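Local coordinates for protein transcriptional regulator ComR (Streptococcus vestibularis F0396, PDB 6HU8) that probably binds DNA as a competence regulator of the RNPP family, joining a helix-turn-helix domain to a tetratricopeptide domain of the kind that receives signalling peptides, at residues Asp231-Val236 with Pro247-Leu252; Gln194-Asp199 with Ile237-Phe242. One frame throughout, in Å; residues are numbered along the deposited sequence.

Interaction 1: residues Asp231-Val236 with Pro247-Leu252; sequences DKLLAV and PGVYIL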
loop_
_atom_site.group_PDB
_atom_site.type_symbol
_atom_site.label_atom_id
_atom_site.label_comp_id
_atom_site.label_asym_id
_atom_site.label_seq_id
_atom_site.Cartn_x
_atom_site.Cartn_y
_atom_site.Cartn_z
ATOM N N ASP A 231 -6.816 13.934 11.930
ATOM C CA ASP A 231 -6.297 15.197 11.415
ATOM C C ASP A 231 -5.552 15.012 10.086
ATOM O O ASP A 231 -5.665 15.831 9.156
ATOM C CB ASP A 231 -5.380 15.834 12.461
ATOM C CG ASP A 231 -6.160 16.529 13.571
ATOM O OD1 ASP A 231 -7.306 16.941 13.321
ATOM O OD2 ASP A 231 -5.630 16.665 14.690
ATOM N N LYS A 232 -4.796 13.927 9.997
ATOM C CA LYS A 232 -4.029 13.664 8.788
ATOM C C LYS A 232 -4.983 13.315 7.655
ATOM O O LYS A 232 -4.825 13.793 6.524
ATOM C CB LYS A 232 -3.018 12.538 9.009
ATOM C CG LYS A 232 -1.966 12.434 7.887
ATOM C CD LYS A 232 -0.833 13.418 8.101
ATOM C CE LYS A 232 0.286 13.247 7.063
ATOM N NZ LYS A 232 1.619 13.407 7.701
ATOM N N LEU A 233 -5.986 12.491 7.967
ATOM C CA LEU A 233 -7.005 12.130 6.983
ATOM C C LEU A 233 -7.678 13.365 6.374
ATOM O O LEU A 233 -7.859 13.451 5.152
ATOM C CB LEU A 233 -8.060 11.228 7.622
ATOM C CG LEU A 233 -7.682 9.769 7.801
ATOM C CD1 LEU A 233 -8.554 9.220 8.905
ATOM C CD2 LEU A 233 -7.908 9.021 6.497
ATOM N N LEU A 234 -8.038 14.320 7.231
ATOM C CA LEU A 234 -8.679 15.545 6.780
ATOM C C LEU A 234 -7.687 16.400 5.985
ATOM O O LEU A 234 -8.061 17.054 5.004
ATOM C CB LEU A 234 -9.248 16.333 7.972
ATOM C CG LEU A 234 -10.425 15.699 8.723
ATOM C CD1 LEU A 234 -10.924 16.611 9.832
ATOM C CD2 LEU A 234 -11.561 15.372 7.772
ATOM N N ALA A 235 -6.423 16.393 6.401
ATOM C CA ALA A 235 -5.379 17.119 5.657
ATOM C C ALA A 235 -5.180 16.565 4.248
ATOM O O ALA A 235 -4.980 17.332 3.295
ATOM C CB ALA A 235 -4.062 17.086 6.414
ATOM N N VAL A 236 -5.237 15.244 4.096
ATOM C CA VAL A 236 -5.117 14.655 2.755
ATOM C C VAL A 236 -6.323 15.020 1.895
ATOM O O VAL A 236 -6.170 15.412 0.732
ATOM C CB VAL A 236 -4.974 13.132 2.802
ATOM C CG1 VAL A 236 -5.015 12.553 1.396
ATOM C CG2 VAL A 236 -3.684 12.740 3.510
ATOM N N PRO A 247 -17.198 11.700 4.612
ATOM C CA PRO A 247 -18.103 11.039 5.561
ATOM C C PRO A 247 -17.458 9.863 6.309
ATOM O O PRO A 247 -17.680 9.747 7.522
ATOM C CB PRO A 247 -19.263 10.583 4.669
ATOM C CG PRO A 247 -19.318 11.694 3.591
ATOM C CD PRO A 247 -17.845 11.901 3.293
ATOM N N GLY A 248 -16.649 9.049 5.635
ATOM C CA GLY A 248 -15.985 7.940 6.298
ATOM C C GLY A 248 -15.072 8.376 7.427
ATOM O O GLY A 248 -14.888 7.654 8.414
ATOM N N VAL A 249 -14.506 9.569 7.299
ATOM C CA VAL A 249 -13.600 10.089 8.321
ATOM C C VAL A 249 -14.366 10.522 9.567
ATOM O O VAL A 249 -14.001 10.171 10.696
ATOM C CB VAL A 249 -12.768 11.267 7.770
ATOM C CG1 VAL A 249 -11.872 11.829 8.853
ATOM C CG2 VAL A 249 -11.920 10.798 6.574
ATOM N N TYR A 250 -15.439 11.281 9.372
ATOM C CA TYR A 250 -16.251 11.715 10.511
ATOM C C TYR A 250 -17.009 10.563 11.188
ATOM O O TYR A 250 -17.322 10.632 12.389
ATOM C CB TYR A 250 -17.205 12.821 10.068
ATOM C CG TYR A 250 -16.438 14.102 9.856
ATOM C CD1 TYR A 250 -15.880 14.773 10.933
ATOM C CD2 TYR A 250 -16.238 14.615 8.588
ATOM C CE1 TYR A 250 -15.156 15.929 10.756
ATOM C CE2 TYR A 250 -15.502 15.769 8.401
ATOM C CZ TYR A 250 -14.975 16.424 9.497
ATOM O OH TYR A 250 -14.245 17.575 9.318
ATOM N N ILE A 251 -17.291 9.502 10.443
ATOM C CA ILE A 251 -17.911 8.319 11.050
ATOM C C ILE A 251 -16.936 7.680 12.048
ATOM O O ILE A 251 -17.326 7.345 13.172
ATOM C CB ILE A 251 -18.336 7.276 9.982
ATOM C CG1 ILE A 251 -19.555 7.765 9.193
ATOM C CG2 ILE A 251 -18.626 5.911 10.627
ATOM C CD1 ILE A 251 -19.933 6.844 8.014
ATOM N N LEU A 252 -15.674 7.523 11.649
ATOM C CA LEU A 252 -14.636 7.000 12.554
ATOM C C LEU A 252 -14.441 7.886 13.781
ATOM O O LEU A 252 -14.309 7.374 14.895
ATOM C CB LEU A 252 -13.288 6.844 11.833
ATOM C CG LEU A 252 -13.121 5.666 10.877
ATOM C CD1 LEU A 252 -11.954 5.919 9.908
ATOM C CD2 LEU A 252 -12.873 4.379 11.684
#

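Interaction 2: residues Gln194-Asp199 with Ile237-Phe242; sequences QNIPTD and IEKSQF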
loop_
_atom_site.group_PDB
_atom_site.type_symbol
_atom_site.label_atom_id
_atom_site.label_comp_id
_atom_site.label_asym_id
_atom_site.label_seq_id
_atom_site.Cartn_x
_atom_site.Cartn_y
_atom_site.Cartn_z
ATOM N N GLN A 194 4.473 11.449 6.837
ATOM C CA GLN A 194 4.690 11.584 5.397
ATOM C C GLN A 194 4.227 12.944 4.908
ATOM O O GLN A 194 3.157 13.436 5.297
ATOM C CB GLN A 194 3.970 10.469 4.624
ATOM C CG GLN A 194 4.507 9.070 4.922
ATOM C CD GLN A 194 6.007 8.966 4.712
ATOM O OE1 GLN A 194 6.496 9.137 3.598
ATOM N NE2 GLN A 194 6.744 8.697 5.785
ATOM N N ASN A 195 5.045 13.562 4.065
ATOM C CA ASN A 195 4.629 14.779 3.399
ATOM C C ASN A 195 3.391 14.480 2.569
ATOM O O ASN A 195 3.219 13.358 2.097
ATOM C CB ASN A 195 5.747 15.344 2.518
ATOM C CG ASN A 195 5.277 16.522 1.673
ATOM O OD1 ASN A 195 4.854 17.555 2.204
ATOM N ND2 ASN A 195 5.330 16.365 0.353
ATOM N N ILE A 196 2.520 15.473 2.414
ATOM C CA ILE A 196 1.348 15.328 1.569
ATOM C C ILE A 196 1.583 16.119 0.277
ATOM O O ILE A 196 1.585 17.345 0.291
ATOM C CB ILE A 196 0.066 15.810 2.287
ATOM C CG1 ILE A 196 -0.056 15.146 3.662
ATOM C CG2 ILE A 196 -1.161 15.529 1.431
ATOM C CD1 ILE A 196 -1.290 15.575 4.453
ATOM N N PRO A 197 1.800 15.412 -0.843
ATOM C CA PRO A 197 2.155 16.032 -2.123
ATOM C C PRO A 197 0.954 16.349 -3.003
ATOM O O PRO A 197 -0.172 15.992 -2.653
ATOM C CB PRO A 197 3.010 14.954 -2.787
ATOM C CG PRO A 197 2.345 13.674 -2.340
ATOM C CD PRO A 197 1.839 13.938 -0.926
ATOM N N THR A 198 1.206 17.004 -4.134
ATOM C CA THR A 198 0.213 17.157 -5.197
ATOM C C THR A 198 0.309 15.939 -6.113
ATOM O O THR A 198 1.073 15.918 -7.089
ATOM C CB THR A 198 0.418 18.471 -6.000
ATOM O OG1 THR A 198 -0.032 19.579 -5.209
ATOM C CG2 THR A 198 -0.387 18.465 -7.295
ATOM N N ASP A 199 -0.459 14.913 -5.761
ATOM C CA ASP A 199 -0.407 13.612 -6.413
ATOM C C ASP A 199 -1.529 12.781 -5.836
ATOM O O ASP A 199 -1.401 12.205 -4.739
ATOM C CB ASP A 199 0.950 12.942 -6.200
ATOM C CG ASP A 199 1.039 11.549 -6.820
ATOM O OD1 ASP A 199 0.114 11.121 -7.538
ATOM O OD2 ASP A 199 2.068 10.886 -6.600
ATOM N N ILE A 237 -7.519 14.904 2.471
ATOM C CA ILE A 237 -8.745 15.288 1.769
ATOM C C ILE A 237 -8.668 16.746 1.308
ATOM O O ILE A 237 -9.021 17.069 0.173
ATOM C CB ILE A 237 -9.994 15.089 2.656
ATOM C CG1 ILE A 237 -10.330 13.593 2.771
ATOM C CG2 ILE A 237 -11.195 15.877 2.097
ATOM C CD1 ILE A 237 -11.340 13.262 3.859
ATOM N N GLU A 238 -8.168 17.610 2.183
ATOM C CA GLU A 238 -8.002 19.022 1.856
ATOM C C GLU A 238 -7.054 19.245 0.679
ATOM O O GLU A 238 -7.334 20.072 -0.201
ATOM C CB GLU A 238 -7.492 19.795 3.071
ATOM C CG GLU A 238 -7.400 21.295 2.832
ATOM C CD GLU A 238 -8.739 21.899 2.453
ATOM O OE1 GLU A 238 -9.716 21.711 3.216
ATOM O OE2 GLU A 238 -8.820 22.553 1.391
ATOM N N LYS A 239 -5.943 18.507 0.660
ATOM C CA LYS A 239 -4.917 18.700 -0.352
ATOM C C LYS A 239 -5.441 18.317 -1.729
ATOM O O LYS A 239 -5.230 19.033 -2.712
ATOM C CB LYS A 239 -3.665 17.887 -0.016
ATOM C CG LYS A 239 -2.367 18.697 -0.023
ATOM C CD LYS A 239 -2.020 19.202 -1.407
ATOM C CE LYS A 239 -0.866 20.201 -1.362
ATOM N NZ LYS A 239 0.356 19.588 -0.763
ATOM N N SER A 240 -6.160 17.203 -1.794
ATOM C CA SER A 240 -6.602 16.683 -3.075
ATOM C C SER A 240 -8.073 16.893 -3.347
ATOM O O SER A 240 -8.585 16.415 -4.365
ATOM C CB SER A 240 -6.280 15.197 -3.174
ATOM O OG SER A 240 -4.886 15.004 -3.257
ATOM N N GLN A 241 -8.749 17.603 -2.446
ATOM C CA GLN A 241 -10.173 17.896 -2.584
ATOM C C GLN A 241 -11.032 16.634 -2.717
ATOM O O GLN A 241 -11.958 16.597 -3.524
ATOM C CB GLN A 241 -10.409 18.829 -3.786
ATOM C CG GLN A 241 -9.978 20.270 -3.527
ATOM C CD GLN A 241 -10.632 20.852 -2.280
ATOM O OE1 GLN A 241 -11.838 21.104 -2.254
ATOM N NE2 GLN A 241 -9.838 21.050 -1.231
ATOM N N PHE A 242 -10.729 15.605 -1.923
ATOM C CA PHE A 242 -11.527 14.378 -1.930
ATOM C C PHE A 242 -12.831 14.522 -1.134
ATOM O O PHE A 242 -12.931 13.984 -0.026
ATOM C CB PHE A 242 -10.742 13.209 -1.328
ATOM C CG PHE A 242 -9.533 12.800 -2.102
ATOM C CD1 PHE A 242 -9.537 12.792 -3.489
ATOM C CD2 PHE A 242 -8.385 12.386 -1.435
ATOM C CE1 PHE A 242 -8.414 12.394 -4.192
ATOM C CE2 PHE A 242 -7.256 11.988 -2.140
ATOM C CZ PHE A 242 -7.275 11.993 -3.517
#

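Interaction 1: residues Asp231-Val236 with Pro247-Leu252
V249 points its side chain from helix 246-261 toward helix 226-240 and meets two consecutive leucines there. Its CA lies 7.0 Å from the CA of L233, the shortest such distance between the two segments, whose axes run nearly antiparallel at 168° and come within 10.3 Å. The two methyls of V249 divide the work. CG1, anti to the backbone N (chi1 178°), reaches the fork of L234, with CD2 of L234 3.7 Å from CG1 of V249; the same methyl also brushes CB of L233. CG2 is turned to L233 alone among the residues across the contact, 4.0 Å from its CB, so the closest approach to L233 is at the root of its side chain, with its methyls a little farther off. Y250, one residue on, leaves the backbone beside the interface and swings its ring back into it. With CG anti to the carbonyl carbon (chi1 -73°), the phenol end arrives at L234 at about a right angle to that side chain. Both leucine methyls meet it: CD1 of L234 is 3.5 Å from OH of Y250, and CD2 of L234 lies 4.0 Å from CZ of Y250, oblique to the ring. L234 is thus wedged against both V249 and the phenol. Beyond the pair, L233 also packs on F207 and L210 of helix 200-219, while Y250 rests on K273 and A274 of helix 264-279. Helices 226-240 and 246-261 pack antiparallel, as consecutive helices do in tetratricopeptide-type domains. No hydrogen bond crosses between the segments. Cohesion comes from branched aliphatic groups and the phenol end, from the buried V249 and L233 out to the partly exposed Y250 and L234; between these segments the association rests on apolar fit, with no directional polar bond to set their register.

Interaction 2: residues Gln194-Asp199 with Ile237-Phe242
K239 reaches back from the last turn of helix 226-240 to the loop carrying I196, and its amine supplies the hydrogen bond across this contact. NZ of K239 lies 2.8 Å from O of I196, with a C=O...N angle of 144° and the donor tilted 31° from the carbonyl plane. Bends at chi2 (-66°) and chi4 fold the lysine chain over the loop and bring its amine to that carbonyl. Apolar contact accompanies the bond: CG2 of I196 is 3.7 Å from both CB and CG of K239, the two side chains lying alongside each other and pointing opposite ways. Farther along the lysine, CD passes 3.9 Å from O of P197, and CE lies 4.0 Å from OG1 of T198, whose side chain it crosses at about a right angle. Within the helix end, NE2 of Q241 donates to O of E238 at 2.9 Å, occupying a carbonyl of the final turn; its approach to the E238 carboxylate is weak. Q241 has positive phi where the chain leaves the helix, and CB of S240 sits over one face of the F242 ring. Second-shell polar groups join the two sides through helix 200-219: N203 ND2 bonds both O of P197 and OG of S240, and the latter also pairs with D200 OD1. D199 occupies the N-cap position of that helix. A lysine from the last turn of one helix thus bonds a backbone carbonyl of the loop leading into the preceding helix, at the surface of a tetratricopeptide-type array of antiparallel helices.

In the fold
From the N terminus, the chain leaves helix 181-192 through loop 194-199, runs along helix 200-219 and enters helix 226-240. Interaction 2 closes this longer loop, with 37 mostly helical residues between its segments. Interaction 1 closes a shorter one across the turn into helix 246-261, with ten residues between. The two cross: the order along the chain is 194-199, 231-236, 237-242, 247-252, so their segments alternate. Helix 226-240 serves both, and their centres lie about 12 Å apart. They also touch directly: K232 NZ probably hydrogen-bonds Q194 O, I196 packs on A235 and V236, and I237 meets V249. Together they join the loop ahead of helix 200-219, helix 226-240 and helix 246-261 within the tetratricopeptide-family region.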